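Local coordinates for uncharacterized protein (Bacteroides eggerthii, PDB 4FTD), which is of unknown function but, with its six-bladed beta-propeller and immunoglobulin-like parts, may take part in carbohydrate metabolism, at residues F46-V51 and K104-V109; P214-Y219 and P227-N232; P396-K401 and V441-P446. One frame throughout, in Å; residues are numbered along the deposited sequence.

Contact 1 (F46-V51 and K104-V109); sequences FPRLDV and KVRKRV
Residues Phe-46 to Val-51 and Lys-104 to Val-109 form a polar contact, a short backbone pairing reinforced by arginine side chains, at one end of the sheet of the part that is probably immunoglobulin-like, where strand 98-106 runs out into a loop. A single beta bridge, Leu-49 with Lys-107, defines it: Leu-49 N gives its hydrogen to Arg-106 O at 2.8 Å, nearly straight at 171°, and Arg-108 N returns a bond to Leu-49 O. Three arginine side chains extend this pairing. Arg-48 runs extended from CG to NE across the second segment, and its NH1 binds Lys-107 O at 2.8 Å with the oxygen in the guanidinium plane. Arg-106 bends back at CG-CD (chi3 -68°), which brings NH2 within 2.8 Å of Phe-46 O; the donor is tilted from the carbonyl plane. The Arg-106 guanidinium lies over the CG of Arg-48, and the two cationic groups come as close as 3.6 Å, from Arg-48 NE to Arg-106 NH1. The C-terminal Asp-453 forms a salt bridge with Arg-106 and a weak, long ion pair with Arg-48, and would be expected to offset this closeness. Farther along, Arg-108 NH1 meets Asp-50 OD1 at 2.9 Å, a salt bridge on the anti side of the carboxylate and out of its plane, while Asp-50 OD2 pairs with Lys-31. One water takes hydrogens from Phe-46 N and Arg-106 NE, filling in where the backbones diverge. On the apolar side, Leu-49 CD1 packs on Val-105 CG1 at 3.7 Å. Around the contact, Pro-47 and Leu-49 rest on Val-33 of strand 31-38, Arg-106 touches Glu-85 of strand 85-93, and Lys-104 pairs through its backbone with Ile-44 of strand 43-45.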
loop_
_atom_site.group_PDB
_atom_site.type_symbol
_atom_site.label_atom_id
_atom_site.label_comp_id
_atom_site.label_asym_id
_atom_site.label_seq_id
_atom_site.Cartn_x
_atom_site.Cartn_y
_atom_site.Cartn_z
ATOM N N PHE A 46 5.235 26.415 23.493
ATOM C CA PHE A 46 4.946 27.148 22.269
ATOM C C PHE A 46 4.727 26.168 21.144
ATOM O O PHE A 46 5.248 25.062 21.195
ATOM C CB PHE A 46 6.156 28.015 21.875
ATOM C CG PHE A 46 6.491 29.070 22.879
ATOM C CD1 PHE A 46 7.364 28.790 23.924
ATOM C CD2 PHE A 46 5.922 30.332 22.788
ATOM C CE1 PHE A 46 7.676 29.769 24.875
ATOM C CE2 PHE A 46 6.203 31.305 23.741
ATOM C CZ PHE A 46 7.087 31.024 24.776
ATOM N N PRO A 47 4.008 26.585 20.099
ATOM C CA PRO A 47 4.025 25.750 18.882
ATOM C C PRO A 47 5.471 25.582 18.381
ATOM O O PRO A 47 6.364 26.384 18.700
ATOM C CB PRO A 47 3.179 26.525 17.879
ATOM C CG PRO A 47 2.717 27.768 18.549
ATOM C CD PRO A 47 3.129 27.754 19.993
ATOM N N ARG A 48 5.712 24.514 17.648
ATOM C CA ARG A 48 7.050 24.225 17.158
ATOM C C ARG A 48 7.476 25.350 16.211
ATOM O O ARG A 48 6.675 25.849 15.441
ATOM C CB ARG A 48 7.094 22.868 16.450
ATOM C CG ARG A 48 6.788 21.698 17.375
ATOM C CD ARG A 48 6.628 20.384 16.634
ATOM N NE ARG A 48 6.622 19.280 17.600
ATOM C CZ ARG A 48 7.717 18.739 18.158
ATOM N NH1 ARG A 48 8.963 19.141 17.850
ATOM N NH2 ARG A 48 7.578 17.760 19.037
ATOM N N LEU A 49 8.731 25.756 16.294
ATOM C CA LEU A 49 9.241 26.865 15.503
ATOM C C LEU A 49 10.022 26.377 14.287
ATOM O O LEU A 49 10.599 25.262 14.278
ATOM C CB LEU A 49 10.146 27.749 16.379
ATOM C CG LEU A 49 9.547 28.262 17.688
ATOM C CD1 LEU A 49 10.537 29.222 18.363
ATOM C CD2 LEU A 49 8.220 28.954 17.413
ATOM N N ASP A 50 10.087 27.235 13.270
ATOM C CA ASP A 50 10.837 26.924 12.062
ATOM C C ASP A 50 12.262 26.631 12.439
ATOM O O ASP A 50 12.840 27.341 13.245
ATOM C CB ASP A 50 10.837 28.083 11.071
ATOM C CG ASP A 50 9.470 28.479 10.652
ATOM O OD1 ASP A 50 8.627 27.571 10.578
ATOM O OD2 ASP A 50 9.242 29.692 10.417
ATOM N N VAL A 51 12.816 25.585 11.834
ATOM C CA VAL A 51 14.196 25.144 12.078
ATOM C C VAL A 51 15.226 26.206 11.683
ATOM O O VAL A 51 16.333 26.165 12.177
ATOM C CB VAL A 51 14.492 23.800 11.359
ATOM C CG1 VAL A 51 13.550 22.700 11.863
ATOM C CG2 VAL A 51 14.336 23.955 9.857
ATOM N N LYS A 104 9.835 25.435 27.480
ATOM C CA LYS A 104 10.298 24.525 26.433
ATOM C C LYS A 104 10.075 25.133 25.049
ATOM O O LYS A 104 8.971 25.596 24.740
ATOM C CB LYS A 104 9.576 23.177 26.525
ATOM C CG LYS A 104 10.126 22.100 25.581
ATOM C CD LYS A 104 9.230 20.868 25.557
ATOM C CE LYS A 104 9.258 20.128 26.888
ATOM N NZ LYS A 104 8.416 18.908 26.822
ATOM N N VAL A 105 11.141 25.153 24.247
ATOM C CA VAL A 105 11.079 25.592 22.857
ATOM C C VAL A 105 11.437 24.369 21.984
ATOM O O VAL A 105 12.411 23.668 22.274
ATOM C CB VAL A 105 12.003 26.786 22.549
ATOM C CG1 VAL A 105 12.006 27.070 21.058
ATOM C CG2 VAL A 105 11.563 28.044 23.317
ATOM N N ARG A 106 10.641 24.163 20.928
ATOM C CA ARG A 106 10.729 23.001 20.047
ATOM C C ARG A 106 10.827 23.378 18.574
ATOM O O ARG A 106 10.214 24.363 18.158
ATOM C CB ARG A 106 9.476 22.160 20.253
ATOM C CG ARG A 106 9.338 21.635 21.669
ATOM C CD ARG A 106 8.056 20.863 21.841
ATOM N NE ARG A 106 6.899 21.746 21.743
ATOM C CZ ARG A 106 5.693 21.387 21.311
ATOM N NH1 ARG A 106 5.457 20.153 20.900
ATOM N NH2 ARG A 106 4.709 22.280 21.255
ATOM N N LYS A 107 11.614 22.597 17.813
ATOM C CA LYS A 107 11.767 22.760 16.363
ATOM C C LYS A 107 10.666 21.977 15.681
ATOM O O LYS A 107 10.244 20.909 16.164
ATOM C CB LYS A 107 13.101 22.190 15.821
ATOM C CG LYS A 107 14.390 22.900 16.224
ATOM C CD LYS A 107 15.636 22.146 15.753
ATOM C CE LYS A 107 16.906 22.793 16.292
ATOM N NZ LYS A 107 18.145 22.084 15.863
ATOM N N ARG A 108 10.250 22.456 14.516
ATOM C CA ARG A 108 9.352 21.671 13.665
ATOM C C ARG A 108 10.064 20.426 13.172
ATOM O O ARG A 108 11.267 20.460 12.935
ATOM C CB ARG A 108 8.886 22.485 12.480
ATOM C CG ARG A 108 7.908 23.552 12.904
ATOM C CD ARG A 108 7.628 24.471 11.764
ATOM N NE ARG A 108 7.038 23.730 10.666
ATOM C CZ ARG A 108 7.048 24.125 9.402
ATOM N NH1 ARG A 108 7.636 25.271 9.032
ATOM N NH2 ARG A 108 6.464 23.361 8.487
ATOM N N VAL A 109 9.305 19.337 13.047
ATOM C CA VAL A 109 9.821 18.053 12.614
ATOM C C VAL A 109 9.002 17.660 11.383
ATOM O O VAL A 109 7.802 17.449 11.507
ATOM C CB VAL A 109 9.677 17.007 13.740
ATOM C CG1 VAL A 109 10.058 15.616 13.252
ATOM C CG2 VAL A 109 10.507 17.431 14.940
HETATM O O HOH W 1 7.020 24.049 23.521
HETATM O O HOH W 2 7.999 25.437 20.707
#

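Contact 2 (P214-Y219 and P227-N232); sequences PFKIYY and PEVIAN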
loop_
_atom_site.group_PDB
_atom_site.type_symbol
_atom_site.label_atom_id
_atom_site.label_comp_id
_atom_site.label_asym_id
_atom_site.label_seq_id
_atom_site.Cartn_x
_atom_site.Cartn_y
_atom_site.Cartn_z
ATOM N N PRO A 214 -7.182 -24.688 -24.287
ATOM C CA PRO A 214 -6.760 -23.336 -24.667
ATOM C C PRO A 214 -6.436 -22.432 -23.463
ATOM O O PRO A 214 -7.194 -22.371 -22.492
ATOM C CB PRO A 214 -7.952 -22.790 -25.442
ATOM C CG PRO A 214 -8.658 -24.010 -25.980
ATOM C CD PRO A 214 -8.496 -25.027 -24.884
ATOM N N PHE A 215 -5.269 -21.809 -23.521
ATOM C CA PHE A 215 -4.843 -20.846 -22.548
ATOM C C PHE A 215 -4.886 -19.468 -23.187
ATOM O O PHE A 215 -3.967 -19.074 -23.851
ATOM C CB PHE A 215 -3.475 -21.237 -21.988
ATOM C CG PHE A 215 -3.026 -20.417 -20.790
ATOM C CD1 PHE A 215 -3.902 -20.078 -19.755
ATOM C CD2 PHE A 215 -1.659 -20.147 -20.610
ATOM C CE1 PHE A 215 -3.480 -19.360 -18.649
ATOM C CE2 PHE A 215 -1.227 -19.442 -19.485
ATOM C CZ PHE A 215 -2.127 -19.067 -18.502
ATOM N N LYS A 216 -6.006 -18.782 -22.979
ATOM C CA LYS A 216 -6.343 -17.587 -23.717
ATOM C C LYS A 216 -6.265 -16.379 -22.840
ATOM O O LYS A 216 -6.488 -16.490 -21.625
ATOM C CB LYS A 216 -7.733 -17.760 -24.335
ATOM C CG LYS A 216 -7.807 -18.951 -25.290
ATOM C CD LYS A 216 -9.187 -19.168 -25.872
ATOM C CE LYS A 216 -9.475 -18.134 -26.922
ATOM N NZ LYS A 216 -10.863 -18.292 -27.382
ATOM N N ILE A 217 -5.867 -15.264 -23.444
ATOM C CA ILE A 217 -5.803 -13.952 -22.811
ATOM C C ILE A 217 -6.628 -13.009 -23.686
ATOM O O ILE A 217 -6.477 -12.973 -24.926
ATOM C CB ILE A 217 -4.382 -13.408 -22.668
ATOM C CG1 ILE A 217 -3.474 -14.463 -21.975
ATOM C CG2 ILE A 217 -4.350 -12.089 -21.927
ATOM C CD1 ILE A 217 -2.010 -14.078 -21.903
ATOM N N TYR A 218 -7.506 -12.300 -23.007
ATOM C CA TYR A 218 -8.415 -11.369 -23.596
ATOM C C TYR A 218 -8.161 -9.942 -23.088
ATOM O O TYR A 218 -7.736 -9.744 -21.935
ATOM C CB TYR A 218 -9.823 -11.759 -23.205
ATOM C CG TYR A 218 -10.236 -13.157 -23.651
ATOM C CD1 TYR A 218 -9.992 -14.259 -22.847
ATOM C CD2 TYR A 218 -10.881 -13.356 -24.886
ATOM C CE1 TYR A 218 -10.421 -15.539 -23.211
ATOM C CE2 TYR A 218 -11.299 -14.629 -25.277
ATOM C CZ TYR A 218 -11.057 -15.717 -24.441
ATOM O OH TYR A 218 -11.504 -16.949 -24.782
ATOM N N TYR A 219 -8.533 -8.969 -23.941
ATOM C CA TYR A 219 -8.290 -7.563 -23.717
ATOM C C TYR A 219 -9.507 -6.719 -24.078
ATOM O O TYR A 219 -10.121 -6.928 -25.144
ATOM C CB TYR A 219 -7.104 -7.146 -24.617
ATOM C CG TYR A 219 -6.748 -5.653 -24.648
ATOM C CD1 TYR A 219 -5.862 -5.105 -23.728
ATOM C CD2 TYR A 219 -7.201 -4.832 -25.669
ATOM C CE1 TYR A 219 -5.502 -3.769 -23.787
ATOM C CE2 TYR A 219 -6.852 -3.493 -25.717
ATOM C CZ TYR A 219 -6.000 -2.971 -24.768
ATOM O OH TYR A 219 -5.627 -1.648 -24.794
ATOM N N PRO A 227 -14.495 -7.577 -26.816
ATOM C CA PRO A 227 -13.324 -8.263 -26.340
ATOM C C PRO A 227 -12.353 -8.541 -27.526
ATOM O O PRO A 227 -12.827 -8.775 -28.617
ATOM C CB PRO A 227 -13.903 -9.590 -25.826
ATOM C CG PRO A 227 -15.116 -9.827 -26.677
ATOM C CD PRO A 227 -15.683 -8.456 -26.832
ATOM N N GLU A 228 -11.046 -8.552 -27.290
ATOM C CA GLU A 228 -10.064 -8.985 -28.280
ATOM C C GLU A 228 -9.286 -10.156 -27.707
ATOM O O GLU A 228 -8.812 -10.080 -26.584
ATOM C CB GLU A 228 -9.098 -7.849 -28.604
ATOM C CG GLU A 228 -9.782 -6.625 -29.182
ATOM C CD GLU A 228 -8.837 -5.440 -29.369
ATOM O OE1 GLU A 228 -7.853 -5.624 -30.128
ATOM O OE2 GLU A 228 -9.081 -4.338 -28.774
ATOM N N VAL A 229 -9.172 -11.243 -28.463
ATOM C CA VAL A 229 -8.301 -12.337 -28.063
ATOM C C VAL A 229 -6.889 -11.863 -28.433
ATOM O O VAL A 229 -6.631 -11.592 -29.595
ATOM C CB VAL A 229 -8.609 -13.644 -28.793
ATOM C CG1 VAL A 229 -7.847 -14.761 -28.108
ATOM C CG2 VAL A 229 -10.128 -13.882 -28.867
ATOM N N ILE A 230 -6.015 -11.749 -27.441
ATOM C CA ILE A 230 -4.607 -11.367 -27.661
ATOM C C ILE A 230 -3.632 -12.533 -27.503
ATOM O O ILE A 230 -2.489 -12.410 -27.891
ATOM C CB ILE A 230 -4.177 -10.111 -26.826
ATOM C CG1 ILE A 230 -4.211 -10.345 -25.317
ATOM C CG2 ILE A 230 -5.052 -8.933 -27.225
ATOM C CD1 ILE A 230 -3.543 -9.243 -24.491
ATOM N N ALA A 231 -4.082 -13.664 -26.965
ATOM C CA ALA A 231 -3.259 -14.885 -26.915
ATOM C C ALA A 231 -4.136 -16.084 -26.876
ATOM O O ALA A 231 -5.244 -16.059 -26.289
ATOM C CB ALA A 231 -2.353 -14.895 -25.697
ATOM N N ASN A 232 -3.641 -17.141 -27.488
ATOM C CA ASN A 232 -4.238 -18.459 -27.483
ATOM C C ASN A 232 -3.067 -19.457 -27.459
ATOM O O ASN A 232 -2.627 -19.952 -28.477
ATOM C CB ASN A 232 -5.227 -18.607 -28.659
ATOM C CG ASN A 232 -6.077 -19.850 -28.542
ATOM O OD1 ASN A 232 -5.751 -20.737 -27.797
ATOM N ND2 ASN A 232 -7.124 -19.929 -29.319
#
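Strands 215-219 and 228-232 form an antiparallel hairpin, with a classic beta bulge, at the edge of a four-stranded sheet consistent with a propeller blade; their axes run at 166°. Along the second strand, Glu-228 comes first: its N and O bond Tyr-219 O and N, both in the carbonyl planes, and its OE2 lies 3.7 Å from Tyr-219 CD2, at the ring's edge, while OE1 forms a salt bridge with Lys-280. Val-229 puts CG2 beside Tyr-218 CE2 and CG1 against Lys-216 CE. That lysine, bent at chi3 (75°), donates from Lys-216 NZ to Tyr-218 OH at 3.0 Å and also to Lys-186 O. Replacing Lys-216 with an alanine would probably leave Tyr-218 OH and Lys-186 O without their ammonium donor and uncover one flank of Val-229. Ile-230 is the extra residue of the bulge. Its N bonds Ile-217 O at 2.8 Å, and the same oxygen also accepts from Ala-231 N at 3.2 Å. With CG1 between the backbone N and carbonyl carbon (chi1 65°), Ile-230 brings CG1 to Ile-217 CG2, while its CG2 meets Tyr-219 CB. Ala-231 O takes the hydrogen of Ile-217 N from above its carbonyl plane, and its CB packs on Ile-217 CD1. Asn-232 lies alongside Lys-216, its OD1 3.7 Å from Lys-216 CG and its ND2 3.8 Å from Lys-216 CE.

Contact 3 (P396-K401 and V441-P446); sequences PIYQFK and VICEFP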
loop_
_atom_site.group_PDB
_atom_site.type_symbol
_atom_site.label_atom_id
_atom_site.label_comp_id
_atom_site.label_asym_id
_atom_site.label_seq_id
_atom_site.Cartn_x
_atom_site.Cartn_y
_atom_site.Cartn_z
ATOM N N PRO A 396 3.125 -5.708 10.629
ATOM C CA PRO A 396 2.681 -4.734 9.631
ATOM C C PRO A 396 2.378 -3.385 10.294
ATOM O O PRO A 396 2.041 -3.349 11.467
ATOM C CB PRO A 396 1.406 -5.351 9.058
ATOM C CG PRO A 396 0.996 -6.403 10.003
ATOM C CD PRO A 396 2.228 -6.869 10.719
ATOM N N ILE A 397 2.563 -2.291 9.564
ATOM C CA ILE A 397 2.201 -0.954 10.027
ATOM C C ILE A 397 0.677 -0.727 9.859
ATOM O O ILE A 397 0.131 0.178 10.438
ATOM C CB ILE A 397 3.036 0.120 9.299
ATOM C CG1 ILE A 397 2.893 1.487 9.962
ATOM C CG2 ILE A 397 2.662 0.217 7.836
ATOM C CD1 ILE A 397 3.840 2.521 9.393
ATOM N N TYR A 398 -0.009 -1.553 9.071
ATOM C CA TYR A 398 -1.475 -1.471 8.924
ATOM C C TYR A 398 -2.012 -2.845 8.530
ATOM O O TYR A 398 -1.371 -3.546 7.760
ATOM C CB TYR A 398 -1.889 -0.436 7.850
ATOM C CG TYR A 398 -3.389 -0.364 7.657
ATOM C CD1 TYR A 398 -4.192 0.299 8.582
ATOM C CD2 TYR A 398 -4.013 -1.014 6.584
ATOM C CE1 TYR A 398 -5.574 0.340 8.434
ATOM C CE2 TYR A 398 -5.396 -0.988 6.434
ATOM C CZ TYR A 398 -6.169 -0.305 7.349
ATOM O OH TYR A 398 -7.527 -0.295 7.204
ATOM N N GLN A 399 -3.180 -3.212 9.061
ATOM C CA GLN A 399 -3.829 -4.477 8.752
ATOM C C GLN A 399 -5.324 -4.272 8.658
ATOM O O GLN A 399 -5.900 -3.555 9.479
ATOM C CB GLN A 399 -3.577 -5.490 9.858
ATOM C CG GLN A 399 -4.097 -6.889 9.563
ATOM C CD GLN A 399 -3.879 -7.831 10.715
ATOM O OE1 GLN A 399 -4.433 -7.648 11.793
ATOM N NE2 GLN A 399 -3.080 -8.841 10.492
ATOM N N PHE A 400 -5.939 -4.870 7.641
ATOM C CA PHE A 400 -7.385 -4.905 7.535
ATOM C C PHE A 400 -7.759 -6.356 7.283
ATOM O O PHE A 400 -7.448 -6.902 6.244
ATOM C CB PHE A 400 -7.957 -3.991 6.451
ATOM C CG PHE A 400 -9.460 -3.907 6.518
ATOM C CD1 PHE A 400 -10.248 -4.876 5.908
ATOM C CD2 PHE A 400 -10.081 -2.905 7.256
ATOM C CE1 PHE A 400 -11.633 -4.842 6.013
ATOM C CE2 PHE A 400 -11.471 -2.863 7.365
ATOM C CZ PHE A 400 -12.243 -3.845 6.754
ATOM N N LYS A 401 -8.397 -6.964 8.261
ATOM C CA LYS A 401 -8.809 -8.344 8.200
ATOM C C LYS A 401 -10.070 -8.486 7.359
ATOM O O LYS A 401 -11.072 -7.825 7.645
ATOM C CB LYS A 401 -9.045 -8.825 9.618
ATOM C CG LYS A 401 -7.763 -9.147 10.366
ATOM C CD LYS A 401 -8.109 -9.649 11.754
ATOM C CE LYS A 401 -7.414 -10.952 12.067
ATOM N NZ LYS A 401 -7.864 -12.130 11.241
ATOM N N VAL A 441 -11.718 -4.978 -0.018
ATOM C CA VAL A 441 -11.717 -3.715 0.748
ATOM C C VAL A 441 -10.893 -2.668 -0.017
ATOM O O VAL A 441 -9.929 -3.004 -0.760
ATOM C CB VAL A 441 -11.176 -3.939 2.188
ATOM C CG1 VAL A 441 -9.695 -4.282 2.195
ATOM C CG2 VAL A 441 -11.401 -2.743 3.102
ATOM N N ILE A 442 -11.320 -1.401 0.089
ATOM C CA ILE A 442 -10.533 -0.268 -0.320
ATOM C C ILE A 442 -10.260 0.561 0.951
ATOM O O ILE A 442 -11.203 0.946 1.637
ATOM C CB ILE A 442 -11.272 0.599 -1.325
ATOM C CG1 ILE A 442 -11.598 -0.210 -2.596
ATOM C CG2 ILE A 442 -10.427 1.860 -1.627
ATOM C CD1 ILE A 442 -12.676 0.429 -3.462
ATOM N N CYS A 443 -8.982 0.809 1.262
ATOM C CA CYS A 443 -8.572 1.595 2.426
ATOM C C CYS A 443 -7.784 2.795 1.947
ATOM O O CYS A 443 -6.763 2.620 1.262
ATOM C CB CYS A 443 -7.678 0.766 3.325
ATOM S SG CYS A 443 -8.447 -0.755 3.843
ATOM N N GLU A 444 -8.256 3.993 2.277
ATOM C CA GLU A 444 -7.645 5.249 1.827
ATOM C C GLU A 444 -7.039 5.973 3.022
ATOM O O GLU A 444 -7.634 6.015 4.113
ATOM C CB GLU A 444 -8.691 6.147 1.164
ATOM C CG GLU A 444 -9.474 5.472 0.040
ATOM C CD GLU A 444 -10.257 6.446 -0.835
ATOM O OE1 GLU A 444 -10.609 7.544 -0.356
ATOM O OE2 GLU A 444 -10.524 6.123 -2.011
ATOM N N PHE A 445 -5.885 6.587 2.791
ATOM C CA PHE A 445 -5.131 7.286 3.828
ATOM C C PHE A 445 -4.605 8.623 3.329
ATOM O O PHE A 445 -4.133 8.718 2.201
ATOM C CB PHE A 445 -3.916 6.468 4.247
ATOM C CG PHE A 445 -4.240 5.063 4.677
ATOM C CD1 PHE A 445 -4.260 4.022 3.740
ATOM C CD2 PHE A 445 -4.505 4.766 5.992
ATOM C CE1 PHE A 445 -4.544 2.735 4.126
ATOM C CE2 PHE A 445 -4.775 3.473 6.380
ATOM C CZ PHE A 445 -4.797 2.457 5.443
ATOM N N PRO A 446 -4.641 9.647 4.177
ATOM C CA PRO A 446 -4.045 10.930 3.802
ATOM C C PRO A 446 -2.520 10.943 4.022
ATOM O O PRO A 446 -1.988 10.040 4.656
ATOM C CB PRO A 446 -4.716 11.906 4.776
ATOM C CG PRO A 446 -4.956 11.085 6.004
ATOM C CD PRO A 446 -5.277 9.697 5.510
#
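Tyr-398, Phe-400, Val-441, Cys-443 and Phe-445 pack in the interface between two sheets, consistent with neighbouring blades of the beta-propeller. Strands 398-401 and 441-446 share no clear hydrogen bond; their axes stay 9.4 Å apart at 152°, so side chains alone bridge the gap. The CB of Tyr-398 points toward the other strand, and chi1 of 178° sets CG anti to the backbone N, so that the ring projects toward the facing strand. From CG onward one face of the ring receives Phe-445: CG and CD1 are each 3.9 Å from Phe-445 CZ, CD2 and CE1 each 3.7 Å, CE2 and CZ each 3.6 Å, and CE1 also meets Phe-445 CE2. Phe-445 CZ thus stands over the centre of the Tyr-398 ring, and with planes at 82° the pair is edge-to-face, Phe-445 supplying the edge. Tyr-398 CE2 also lies 4.0 Å from Cys-443 SG, and at the tip Tyr-398 OH reaches 3.5 Å from Cys-443 SG. One sulfur therefore touches both rings, at the edge of Tyr-398 and obliquely at Phe-400. Phe-116 extends the aromatic cluster by stacking edge-to-face with Phe-445, and Val-121 of strand 120-125 touches both Phe-400 and Val-441. Over one face of the Phe-400 ring lies Val-441 CG2, a CH-pi contact 3.8 Å from the centroid and 3.6 Å from Phe-400 CE1.

From the N terminus, contact 1 comes first, joining the loop after strand 43-45 to the end of strand 98-106 across 52 intervening residues. Contact 2 follows as a local hairpin with seven residues between its segments, and contact 3 closes a 39-residue excursion near the C terminus. All three are in series, so none nests within or crosses another. Contact 1 continues the pairing of neighbouring strands 43-45 and 98-106 of the eight-stranded sheet, contact 2 pairs the last two strands of one four-stranded sheet, and contact 3 joins two separate sheets. Contacts 1 and 2 lie on opposite sides of the chain's centre, their centres 60 Å apart; contact 3 is about 31 Å from contact 1 and 34 Å from contact 2, centre to centre.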